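Endonuclease/exonuclease/phosphatase (Beutenbergia cavernae DSM 12333, PDB 4RUW) is a zinc-containing member of the endonuclease/exonuclease/phosphatase family, with a DNase I-like domain followed by an Ig-like domain. Local coordinates at residues V365-G370 against D375-R380. Residues are numbered along the deposited sequence; the frame is centred on the assembly and turned at random.
Sequences VCKNRG and DGTAVR
With CG anti to the backbone N in K367 (chi1 173°) and likewise in R369, K367 extended to its end and R369 as far as NE, two cations reach the carboxylate of D375, one at each oxygen. K367 NZ forms a salt bridge with D375 OD1 at 3.0 Å and donates to T377 O at 2.8 Å, from above that carbonyl's plane; D374 and the carbonyl of G398 also bind this ammonium, and a water links it to D375 N. R369 NE meets the syn lone pair of D375 OD2 at 2.8 Å, its N-H directed at 157°; NH2 adds a weak bond to the same oxygen, while NH1 pairs with D348. D375 OD1 also accepts from T377 N at 3.0 Å, an Asx turn, and from T377 OG1 at 2.7 Å. Three protein donors thus grip OD1 and should fix the carboxylate's rotation. V379 CG2 lies 3.7 Å from K367 CA, and V365 CG1 packs on V379 CG1 at 3.8 Å. The axes of 365-367 and 378-380 approach to 6.3 Å at 156°; their strands, 360-367 and 378-384, belong to different antiparallel sheets, joined here without backbone-to-backbone hydrogen bonds: the sheet-to-sheet crossover of an Ig-like beta sandwich, with a salt-bridge network beside the linking loop.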
# COMPACT_ATOMS: atom_id res chain seq x y z
N VAL A 365 8.58 -0.48 14.47
CA VAL A 365 8.69 -1.88 14.82
C VAL A 365 7.32 -2.51 14.68
O VAL A 365 6.32 -2.01 15.22
CB VAL A 365 9.22 -2.07 16.25
CG1 VAL A 365 9.37 -3.54 16.57
CG2 VAL A 365 10.54 -1.36 16.39
N CYS A 366 7.28 -3.63 13.97
CA CYS A 366 6.03 -4.25 13.63
C CYS A 366 6.03 -5.75 13.91
O CYS A 366 6.88 -6.48 13.39
CB CYS A 366 5.73 -4.01 12.16
SG CYS A 366 4.38 -5.00 11.55
N LYS A 367 5.09 -6.19 14.74
CA LYS A 367 4.82 -7.60 14.92
C LYS A 367 3.79 -7.99 13.86
O LYS A 367 2.64 -7.52 13.89
CB LYS A 367 4.26 -7.90 16.31
CG LYS A 367 3.81 -9.35 16.47
CD LYS A 367 3.21 -9.62 17.84
CE LYS A 367 2.60 -11.01 17.90
NZ LYS A 367 1.96 -11.28 19.22
N ASN A 368 4.19 -8.82 12.90
CA ASN A 368 3.30 -9.19 11.81
C ASN A 368 2.85 -10.62 11.97
O ASN A 368 3.20 -11.50 11.18
CB ASN A 368 3.97 -8.96 10.46
CG ASN A 368 2.97 -8.83 9.34
OD1 ASN A 368 1.91 -8.22 9.53
ND2 ASN A 368 3.27 -9.41 8.19
N ARG A 369 2.07 -10.84 13.02
CA ARG A 369 1.74 -12.18 13.48
C ARG A 369 0.42 -12.08 14.21
O ARG A 369 0.20 -11.16 15.00
CB ARG A 369 2.86 -12.61 14.42
CG ARG A 369 2.81 -14.00 14.98
CD ARG A 369 4.11 -14.24 15.75
NE ARG A 369 4.06 -15.44 16.57
CZ ARG A 369 4.74 -16.55 16.33
NH1 ARG A 369 5.54 -16.62 15.27
NH2 ARG A 369 4.63 -17.60 17.14
N GLY A 370 -0.49 -13.02 13.92
CA GLY A 370 -1.77 -13.08 14.58
C GLY A 370 -2.82 -12.20 13.93
O GLY A 370 -2.50 -11.21 13.27
N ASP A 375 -0.80 -14.08 20.74
CA ASP A 375 -0.12 -15.24 21.32
C ASP A 375 0.90 -14.86 22.39
O ASP A 375 1.60 -15.72 22.93
CB ASP A 375 0.52 -16.12 20.24
CG ASP A 375 1.64 -15.41 19.47
OD1 ASP A 375 2.01 -14.26 19.82
OD2 ASP A 375 2.18 -16.02 18.53
N GLY A 376 0.98 -13.57 22.70
CA GLY A 376 1.87 -13.11 23.74
C GLY A 376 3.29 -12.83 23.29
O GLY A 376 4.09 -12.31 24.06
N THR A 377 3.62 -13.17 22.05
CA THR A 377 4.95 -12.87 21.53
C THR A 377 5.06 -11.39 21.19
O THR A 377 4.05 -10.70 21.04
CB THR A 377 5.32 -13.71 20.29
OG1 THR A 377 4.44 -13.39 19.21
CG2 THR A 377 5.25 -15.21 20.60
N ALA A 378 6.28 -10.90 21.09
CA ALA A 378 6.51 -9.51 20.73
C ALA A 378 7.69 -9.43 19.79
O ALA A 378 8.57 -10.29 19.80
CB ALA A 378 6.78 -8.68 21.98
N VAL A 379 7.70 -8.40 18.95
CA VAL A 379 8.89 -8.09 18.16
C VAL A 379 9.61 -6.92 18.83
O VAL A 379 9.01 -5.88 19.12
CB VAL A 379 8.56 -7.80 16.67
CG1 VAL A 379 9.78 -7.26 15.94
CG2 VAL A 379 8.04 -9.07 16.01
N ARG A 380 10.90 -7.12 19.11
CA ARG A 380 11.67 -6.12 19.81
C ARG A 380 12.86 -5.69 18.97
O ARG A 380 13.56 -6.53 18.40
CB ARG A 380 12.14 -6.67 21.16
CG ARG A 380 13.05 -5.74 21.94
CD ARG A 380 13.19 -6.24 23.37
NE ARG A 380 11.88 -6.27 24.02
CZ ARG A 380 11.53 -7.13 24.97
NH1 ARG A 380 12.39 -8.05 25.39
NH2 ARG A 380 10.31 -7.08 25.49
O HOH W 1 -0.27 -13.09 17.93